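Local coordinates for GGDEF and EAL domain-containing protein (Vibrio cholerae O1 str. 2010EL-1786, PDB 6PWK) that binds the second messenger c-di-GMP and, as a LapD-type receptor, probably couples its level to the control of large adhesins, cell adhesion and biofilm formation, at residues 334-339 with 354-359; 387-392 with 404-409. One frame throughout, in Å; residues are numbered along the deposited sequence.

Contact 1. Residues 334-339 with 354-359; sequences DNYGRN and VKLDYL. With MG (magnesium ion), chain E; C2E (9,9'-[(2R,3R,3aS,5S,7aR,9R,10R,10aS,12S,14aR)-3,5,10,12-tetrahydroxy-5,12-dioxidooctahydro-2H,7H-difuro[3,2-d:3',2'-j][1,3,7,9,2,8]tetraoxadiphosphacyclododecine-2,9-diyl]bis(2-amino-1,9-dihydro-6H-purin-6-one)), chain C.
Arg338 and Asp357 each carry CG trans to the backbone N (chi1 -171° and -173°), and a bend at chi3 of the arginine brings its guanidinium onto the carboxylate. The grip is side-on and uses two nitrogens: Arg338 NE makes a salt bridge to Asp357 OD2 at 3.0 Å, while Arg338 NH2 bonds Asp357 OD1 at 3.2 Å. Both oxygens lie close to the guanidinium plane but are approached from above the carboxylate plane; with the two planes 52° apart, the two-nitrogen grip is not coplanar. A parallel bridge precedes it, in which Tyr336 N reaches Lys355 O at 3.1 Å and Asp357 N returns to Tyr336 O at 2.7 Å. The Tyr336 ring takes Val354 CB over one face, 3.9 Å from the ring centroid, a CH-pi contact, and its OH bonds Ile376 O.

Asp334 holds the magnesium ion, which a phosphate oxygen of c-di-GMP, O2P, also binds, with both oxygens, OD1 at 2.4 Å and OD2 at 2.3 Å; Glu218, Asn272 and Glu304 complete the protein ligands. Lys355, salt-bridged to Glu218 and Glu304, probably steadies them from the second shell. The segments close the beta-alpha-beta unit of strand 330-336, helix 345-349 and strand 353-356 in the EAL barrel: Tyr336 lies against helix 345-349, Val354 and Leu356 against helix 367-382, and Asn335, Tyr336 and Arg338 touch Glu307 of helix 307-312.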
loop_
_atom_site.group_PDB
_atom_site.type_symbol
_atom_site.label_atom_id
_atom_site.label_comp_id
_atom_site.label_asym_id
_atom_site.label_seq_id
_atom_site.Cartn_x
_atom_site.Cartn_y
_atom_site.Cartn_z
ATOM N N ASP A 334 13.376 19.810 0.913
ATOM C CA ASP A 334 14.439 19.598 1.890
ATOM C C ASP A 334 15.726 19.051 1.275
ATOM O O ASP A 334 16.807 19.592 1.523
ATOM C CB ASP A 334 13.944 18.660 2.998
ATOM C CG ASP A 334 14.702 18.843 4.301
ATOM O OD1 ASP A 334 15.638 19.669 4.341
ATOM O OD2 ASP A 334 14.356 18.163 5.291
ATOM N N ASN A 335 15.642 17.973 0.496
ATOM C CA ASN A 335 16.811 17.380 -0.150
ATOM C C ASN A 335 16.960 17.851 -1.589
ATOM O O ASN A 335 17.237 17.051 -2.489
ATOM C CB ASN A 335 16.742 15.858 -0.090
ATOM C CG ASN A 335 17.035 15.315 1.290
ATOM O OD1 ASN A 335 17.760 15.931 2.070
ATOM N ND2 ASN A 335 16.474 14.151 1.602
ATOM N N TYR A 336 16.791 19.150 -1.824
ATOM C CA TYR A 336 16.755 19.677 -3.182
ATOM C C TYR A 336 18.064 19.414 -3.914
ATOM O O TYR A 336 19.147 19.736 -3.417
ATOM C CB TYR A 336 16.463 21.175 -3.153
ATOM C CG TYR A 336 16.474 21.804 -4.520
ATOM C CD1 TYR A 336 15.610 21.358 -5.506
ATOM C CD2 TYR A 336 17.344 22.840 -4.828
ATOM C CE1 TYR A 336 15.614 21.920 -6.757
ATOM C CE2 TYR A 336 17.352 23.415 -6.086
ATOM C CZ TYR A 336 16.480 22.949 -7.046
ATOM O OH TYR A 336 16.468 23.507 -8.305
ATOM N N GLY A 337 17.956 18.827 -5.105
ATOM C CA GLY A 337 19.098 18.558 -5.945
ATOM C C GLY A 337 19.644 17.150 -5.856
ATOM O O GLY A 337 20.518 16.795 -6.656
ATOM N N ARG A 338 19.162 16.336 -4.914
ATOM C CA ARG A 338 19.685 14.980 -4.788
ATOM C C ARG A 338 19.226 14.105 -5.947
ATOM O O ARG A 338 19.970 13.233 -6.408
ATOM C CB ARG A 338 19.265 14.374 -3.450
ATOM C CG ARG A 338 19.938 13.046 -3.143
ATOM C CD ARG A 338 19.554 12.528 -1.768
ATOM N NE ARG A 338 20.156 13.308 -0.691
ATOM C CZ ARG A 338 19.962 13.063 0.601
ATOM N NH1 ARG A 338 19.180 12.060 0.977
ATOM N NH2 ARG A 338 20.547 13.822 1.518
ATOM N N ASN A 339 18.009 14.329 -6.435
ATOM C CA ASN A 339 17.500 13.619 -7.605
ATOM C C ASN A 339 17.574 14.531 -8.828
ATOM O O ASN A 339 16.569 14.925 -9.422
ATOM C CB ASN A 339 16.080 13.122 -7.348
ATOM C CG ASN A 339 16.006 12.137 -6.196
ATOM O OD1 ASN A 339 15.292 12.358 -5.217
ATOM N ND2 ASN A 339 16.749 11.043 -6.307
ATOM N N VAL A 354 13.626 26.271 -1.676
ATOM C CA VAL A 354 14.329 25.012 -1.884
ATOM C C VAL A 354 15.573 25.027 -1.007
ATOM O O VAL A 354 16.408 25.934 -1.119
ATOM C CB VAL A 354 14.694 24.779 -3.362
ATOM C CG1 VAL A 354 13.453 24.412 -4.160
ATOM C CG2 VAL A 354 15.355 26.013 -3.965
ATOM N N LYS A 355 15.681 24.050 -0.114
ATOM C CA LYS A 355 16.856 23.888 0.731
ATOM C C LYS A 355 17.767 22.858 0.076
ATOM O O LYS A 355 17.374 21.699 -0.092
ATOM C CB LYS A 355 16.463 23.460 2.145
ATOM C CG LYS A 355 17.557 23.662 3.181
ATOM C CD LYS A 355 16.998 23.596 4.595
ATOM C CE LYS A 355 15.958 24.681 4.829
ATOM N NZ LYS A 355 15.470 24.697 6.236
ATOM N N LEU A 356 18.967 23.287 -0.306
ATOM C CA LEU A 356 19.860 22.440 -1.085
ATOM C C LEU A 356 20.219 21.167 -0.329
ATOM O O LEU A 356 20.239 21.131 0.904
ATOM C CB LEU A 356 21.136 23.201 -1.442
ATOM C CG LEU A 356 21.020 24.297 -2.500
ATOM C CD1 LEU A 356 22.304 25.107 -2.565
ATOM C CD2 LEU A 356 20.704 23.685 -3.853
ATOM N N ASP A 357 20.489 20.110 -1.090
ATOM C CA ASP A 357 21.049 18.894 -0.518
ATOM C C ASP A 357 22.375 19.218 0.156
ATOM O O ASP A 357 23.234 19.889 -0.426
ATOM C CB ASP A 357 21.238 17.842 -1.614
ATOM C CG ASP A 357 21.653 16.485 -1.070
ATOM O OD1 ASP A 357 21.855 16.356 0.156
ATOM O OD2 ASP A 357 21.773 15.538 -1.877
ATOM N N TYR A 358 22.539 18.747 1.394
ATOM C CA TYR A 358 23.747 19.061 2.147
ATOM C C TYR A 358 24.996 18.432 1.547
ATOM O O TYR A 358 26.104 18.799 1.951
ATOM C CB TYR A 358 23.591 18.628 3.606
ATOM C CG TYR A 358 23.755 17.146 3.871
ATOM C CD1 TYR A 358 22.677 16.275 3.764
ATOM C CD2 TYR A 358 24.983 16.622 4.256
ATOM C CE1 TYR A 358 22.823 14.922 4.017
ATOM C CE2 TYR A 358 25.139 15.274 4.509
ATOM C CZ TYR A 358 24.057 14.429 4.388
ATOM O OH TYR A 358 24.210 13.087 4.643
ATOM N N LEU A 359 24.848 17.504 0.601
ATOM C CA LEU A 359 26.001 16.961 -0.104
ATOM C C LEU A 359 26.652 17.976 -1.032
ATOM O O LEU A 359 27.748 17.710 -1.540
ATOM C CB LEU A 359 25.595 15.717 -0.895
ATOM C CG LEU A 359 25.201 14.499 -0.058
ATOM C CD1 LEU A 359 24.812 13.336 -0.952
ATOM C CD2 LEU A 359 26.340 14.107 0.867
HETATM MG MG MG E . 15.167 19.728 6.721
HETATM P P1 C2E C . 17.755 17.634 8.057
HETATM O O2P C2E C . 16.533 18.221 7.404
HETATM O O1P C2E C . 18.823 17.686 7.001
HETATM O "O5'" C2E C . 18.317 18.588 9.264
HETATM C "C5'" C2E C . 19.652 18.969 9.229
HETATM C "C4'" C2E C . 20.422 17.976 10.143
HETATM O "O4'" C2E C . 21.702 18.200 10.081
HETATM C "C3'" C2E C . 20.083 18.216 11.625
HETATM O "O3'" C2E C . 20.530 17.144 12.303
HETATM C "C2'" C2E C . 21.008 19.402 11.939
HETATM O "O2'" C2E C . 21.170 19.549 13.413
HETATM C "C1'" C2E C . 22.122 18.930 11.456
HETATM N N9 C2E C . 23.199 19.808 11.075
HETATM C C8 C2E C . 22.526 20.985 11.058
HETATM N N7 C2E C . 23.421 21.939 10.696
HETATM C C5 C2E C . 24.600 21.364 10.488
HETATM C C6 C2E C . 25.986 21.880 10.061
HETATM O O6 C2E C . 26.185 23.027 9.845
HETATM N N1 C2E C . 27.074 20.960 9.924
HETATM C C2 C2E C . 26.905 19.552 10.171
HETATM N N2 C2E C . 27.978 18.570 10.045
HETATM N N3 C2E C . 25.582 19.099 10.568
HETATM C C4 C2E C . 24.446 20.044 10.718
HETATM P P11 C2E C . 19.375 16.483 13.295
HETATM O O21 C2E C . 18.919 17.289 14.482
HETATM O O11 C2E C . 19.987 15.233 13.874
HETATM O O5A C2E C . 18.214 16.052 12.203
HETATM C C5A C2E C . 18.581 14.932 11.446
HETATM C C4A C2E C . 17.464 14.530 10.570
HETATM O O4A C2E C . 16.482 14.071 11.298
HETATM C C3A C2E C . 16.871 15.859 9.722
HETATM O O3A C2E C . 17.619 16.025 8.428
HETATM C C2A C2E C . 15.692 15.613 9.501
HETATM O O2A C2E C . 15.550 14.871 8.198
HETATM C C1A C2E C . 15.216 14.691 10.752
HETATM N N91 C2E C . 14.607 15.422 11.657
HETATM C C81 C2E C . 15.126 16.205 12.616
HETATM N N71 C2E C . 14.079 16.734 13.278
HETATM C C51 C2E C . 12.956 16.281 12.729
HETATM C C61 C2E C . 11.486 16.530 13.049
HETATM O O61 C2E C . 11.218 17.252 13.941
HETATM N N11 C2E C . 10.451 15.903 12.286
HETATM C C21 C2E C . 10.792 15.024 11.202
HETATM N N21 C2E C . 9.736 14.388 10.428
HETATM N N31 C2E C . 12.206 14.795 10.902
HETATM C C41 C2E C . 13.279 15.453 11.705
#

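Contact 2. Residues 387-392 with 404-409. With C2E (9,9'-[(2R,3R,3aS,5S,7aR,9R,10R,10aS,12S,14aR)-3,5,10,12-tetrahydroxy-5,12-dioxidooctahydro-2H,7H-difuro[3,2-d:3',2'-j][1,3,7,9,2,8]tetraoxadiphosphacyclododecine-2,9-diyl]bis(2-amino-1,9-dihydro-6H-purin-6-one)), chain C.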
loop_
_atom_site.group_PDB
_atom_site.type_symbol
_atom_site.label_atom_id
_atom_site.label_comp_id
_atom_site.label_asym_id
_atom_site.label_seq_id
_atom_site.Cartn_x
_atom_site.Cartn_y
_atom_site.Cartn_z
ATOM N N THR A 387 16.327 30.058 -2.638
ATOM C CA THR A 387 17.256 28.951 -2.467
ATOM C C THR A 387 17.965 29.076 -1.126
ATOM O O THR A 387 18.372 30.171 -0.725
ATOM C CB THR A 387 18.292 28.910 -3.592
ATOM O OG1 THR A 387 19.090 30.099 -3.551
ATOM C CG2 THR A 387 17.605 28.804 -4.941
ATOM N N ILE A 388 18.109 27.949 -0.436
ATOM C CA ILE A 388 18.720 27.903 0.886
ATOM C C ILE A 388 19.820 26.851 0.865
ATOM O O ILE A 388 19.555 25.678 0.576
ATOM C CB ILE A 388 17.693 27.585 1.985
ATOM C CG1 ILE A 388 16.546 28.599 1.960
ATOM C CG2 ILE A 388 18.366 27.547 3.350
ATOM C CD1 ILE A 388 15.477 28.345 3.002
ATOM N N ALA A 389 21.048 27.267 1.164
ATOM C CA ALA A 389 22.137 26.321 1.348
ATOM C C ALA A 389 22.031 25.675 2.723
ATOM O O ALA A 389 21.608 26.302 3.696
ATOM C CB ALA A 389 23.491 27.012 1.192
ATOM N N SER A 390 22.424 24.406 2.797
ATOM C CA SER A 390 22.149 23.579 3.963
ATOM C C SER A 390 23.439 23.048 4.570
ATOM O O SER A 390 24.352 22.627 3.851
ATOM C CB SER A 390 21.228 22.406 3.592
ATOM O OG SER A 390 20.971 21.574 4.710
ATOM N N ARG A 391 23.496 23.074 5.905
ATOM C CA ARG A 391 24.573 22.454 6.680
ATOM C C ARG A 391 25.940 23.041 6.320
ATOM O O ARG A 391 26.917 22.323 6.102
ATOM C CB ARG A 391 24.548 20.931 6.517
ATOM C CG ARG A 391 23.605 20.261 7.513
ATOM C CD ARG A 391 22.747 19.149 6.927
ATOM N NE ARG A 391 23.371 17.835 7.046
ATOM C CZ ARG A 391 22.695 16.698 7.177
ATOM N NH1 ARG A 391 21.370 16.713 7.215
ATOM N NH2 ARG A 391 23.342 15.546 7.280
ATOM N N VAL A 392 26.000 24.369 6.282
ATOM C CA VAL A 392 27.238 25.085 5.990
ATOM C C VAL A 392 28.060 25.174 7.271
ATOM O O VAL A 392 27.606 25.735 8.276
ATOM C CB VAL A 392 26.948 26.481 5.422
ATOM C CG1 VAL A 392 28.220 27.095 4.852
ATOM C CG2 VAL A 392 25.860 26.410 4.363
ATOM N N HIS A 404 27.400 30.762 -6.453
ATOM C CA HIS A 404 26.200 30.213 -7.070
ATOM C C HIS A 404 24.944 30.993 -6.690
ATOM O O HIS A 404 23.843 30.437 -6.735
ATOM C CB HIS A 404 26.049 28.737 -6.699
ATOM C CG HIS A 404 27.143 27.870 -7.236
ATOM N ND1 HIS A 404 28.463 28.027 -6.874
ATOM C CD2 HIS A 404 27.114 26.843 -8.117
ATOM C CE1 HIS A 404 29.201 27.131 -7.507
ATOM N NE2 HIS A 404 28.406 26.401 -8.268
ATOM N N PHE A 405 25.099 32.270 -6.341
ATOM C CA PHE A 405 24.013 33.186 -5.974
ATOM C C PHE A 405 22.939 32.503 -5.124
ATOM O O PHE A 405 21.754 32.493 -5.454
ATOM C CB PHE A 405 23.398 33.853 -7.211
ATOM C CG PHE A 405 23.211 32.936 -8.388
ATOM C CD1 PHE A 405 22.057 32.179 -8.525
ATOM C CD2 PHE A 405 24.182 32.845 -9.374
ATOM C CE1 PHE A 405 21.885 31.339 -9.608
ATOM C CE2 PHE A 405 24.018 32.008 -10.458
ATOM C CZ PHE A 405 22.867 31.254 -10.576
ATOM N N ILE A 406 23.375 31.945 -3.998
ATOM C CA ILE A 406 22.449 31.399 -3.010
ATOM C C ILE A 406 21.968 32.535 -2.118
ATOM O O ILE A 406 22.772 33.339 -1.631
ATOM C CB ILE A 406 23.118 30.286 -2.188
ATOM C CG1 ILE A 406 23.727 29.234 -3.116
ATOM C CG2 ILE A 406 22.117 29.645 -1.238
ATOM C CD1 ILE A 406 22.724 28.588 -4.048
ATOM N N GLU A 407 20.653 32.607 -1.898
ATOM C CA GLU A 407 20.086 33.756 -1.200
ATOM C C GLU A 407 20.316 33.679 0.305
ATOM O O GLU A 407 20.846 34.621 0.906
ATOM C CB GLU A 407 18.592 33.878 -1.517
ATOM C CG GLU A 407 18.307 34.460 -2.896
ATOM C CD GLU A 407 16.854 34.852 -3.084
ATOM O OE1 GLU A 407 15.968 34.003 -2.852
ATOM O OE2 GLU A 407 16.598 36.018 -3.457
ATOM N N VAL A 408 19.922 32.572 0.935
ATOM C CA VAL A 408 20.032 32.431 2.380
ATOM C C VAL A 408 20.819 31.164 2.698
ATOM O O VAL A 408 20.866 30.219 1.904
ATOM C CB VAL A 408 18.641 32.423 3.068
ATOM C CG1 VAL A 408 17.549 32.773 2.071
ATOM C CG2 VAL A 408 18.346 31.099 3.741
ATOM N N PHE A 409 21.459 31.161 3.869
ATOM C CA PHE A 409 22.347 30.084 4.282
ATOM C C PHE A 409 21.955 29.588 5.666
ATOM O O PHE A 409 21.389 30.329 6.474
ATOM C CB PHE A 409 23.813 30.545 4.288
ATOM C CG PHE A 409 24.257 31.171 2.996
ATOM C CD1 PHE A 409 23.997 32.506 2.730
ATOM C CD2 PHE A 409 24.936 30.423 2.048
ATOM C CE1 PHE A 409 24.401 33.082 1.541
ATOM C CE2 PHE A 409 25.345 30.996 0.859
ATOM C CZ PHE A 409 25.077 32.325 0.605
HETATM P P1 C2E C . 17.755 17.634 8.057
HETATM O O2P C2E C . 16.533 18.221 7.404
HETATM O O1P C2E C . 18.823 17.686 7.001
HETATM O "O5'" C2E C . 18.317 18.588 9.264
HETATM C "C5'" C2E C . 19.652 18.969 9.229
HETATM C "C4'" C2E C . 20.422 17.976 10.143
HETATM O "O4'" C2E C . 21.702 18.200 10.081
HETATM C "C3'" C2E C . 20.083 18.216 11.625
HETATM O "O3'" C2E C . 20.530 17.144 12.303
HETATM C "C2'" C2E C . 21.008 19.402 11.939
HETATM O "O2'" C2E C . 21.170 19.549 13.413
HETATM C "C1'" C2E C . 22.122 18.930 11.456
HETATM N N9 C2E C . 23.199 19.808 11.075
HETATM C C8 C2E C . 22.526 20.985 11.058
HETATM N N7 C2E C . 23.421 21.939 10.696
HETATM C C5 C2E C . 24.600 21.364 10.488
HETATM C C6 C2E C . 25.986 21.880 10.061
HETATM O O6 C2E C . 26.185 23.027 9.845
HETATM N N1 C2E C . 27.074 20.960 9.924
HETATM C C2 C2E C . 26.905 19.552 10.171
HETATM N N2 C2E C . 27.978 18.570 10.045
HETATM N N3 C2E C . 25.582 19.099 10.568
HETATM C C4 C2E C . 24.446 20.044 10.718
HETATM P P11 C2E C . 19.375 16.483 13.295
HETATM O O21 C2E C . 18.919 17.289 14.482
HETATM O O11 C2E C . 19.987 15.233 13.874
HETATM O O5A C2E C . 18.214 16.052 12.203
HETATM C C5A C2E C . 18.581 14.932 11.446
HETATM C C4A C2E C . 17.464 14.530 10.570
HETATM O O4A C2E C . 16.482 14.071 11.298
HETATM C C3A C2E C . 16.871 15.859 9.722
HETATM O O3A C2E C . 17.619 16.025 8.428
HETATM C C2A C2E C . 15.692 15.613 9.501
HETATM O O2A C2E C . 15.550 14.871 8.198
HETATM C C1A C2E C . 15.216 14.691 10.752
HETATM N N91 C2E C . 14.607 15.422 11.657
HETATM C C81 C2E C . 15.126 16.205 12.616
HETATM N N71 C2E C . 14.079 16.734 13.278
HETATM C C51 C2E C . 12.956 16.281 12.729
HETATM C C61 C2E C . 11.486 16.530 13.049
HETATM O O61 C2E C . 11.218 17.252 13.941
HETATM N N11 C2E C . 10.451 15.903 12.286
HETATM C C21 C2E C . 10.792 15.024 11.202
HETATM N N21 C2E C . 9.736 14.388 10.428
HETATM N N31 C2E C . 12.206 14.795 10.902
HETATM C C41 C2E C . 13.279 15.453 11.705
#
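Ala389 and Val408 set the pairing of these segments: Ala389 N donates to Val408 O at 3.0 Å with an N-H...O angle of 157°, and Val408 N gives a weak bond of 3.3 Å to Thr387 O. Thr387 OG1 sits between its backbone N and carbonyl carbon (chi1 63°), from where it accepts a second weak bond, from Glu407 N. Ile388 CG1 meets Val408 CG2 at 3.6 Å on one face of the sheet; on the other, Ala389 CB lies 3.8 Å from Ile406 CG2 and also touches the Phe409 ring. The topology is a beta-alpha-beta unit, strand 386-389, helix 395-402 and strand 408-409, in which the parallel pairing of Ile388 with Val408 continues the sheet of the EAL barrel, and the loop after strand 386-389 carries Arg391 to the ligand.

Arg391 CB approaches guanine C6 of c-di-GMP at 3.9 Å, and CG lies over the base face, 3.3 Å from C4. Bends at chi2 and chi3 then turn the chain toward the sugar, with CD 3.5 Å from O4'. NE and CZ also lie by O4', which stands over one face of the guanidinium, toward its rim. At the tip, NH1 reaches phosphate oxygen O1P at 2.7 Å; O1P lies in the guanidinium plane, but an angle of 122° at the hydrogen makes the bond weak. Tyr358 meets the guanidinium in a cation-pi contact.

Contacts 1 and 2 lie in series along the chain and in one sheet, their centres about 10 Å apart. Strands 353-356 and 386-389 are neighbours, with a probable hydrogen bond from Leu356 N to Ile388 O. Both contacts are largely buried, but contact 1 has no exposed touching residue, whereas contact 2 includes exposed Phe405 and Glu407; their centres lie about 13 and 22 Å from the centre of the chain. Chemistry follows place: contact 1 mixes strand pairing with a salt bridge and metal coordination, whereas contact 2 joins its segments by backbone bonds, one weak bond to a threonine hydroxyl and apolar side chains. Both touch the same c-di-GMP, contact 1 through magnesium at a phosphate, contact 2 through an arginine.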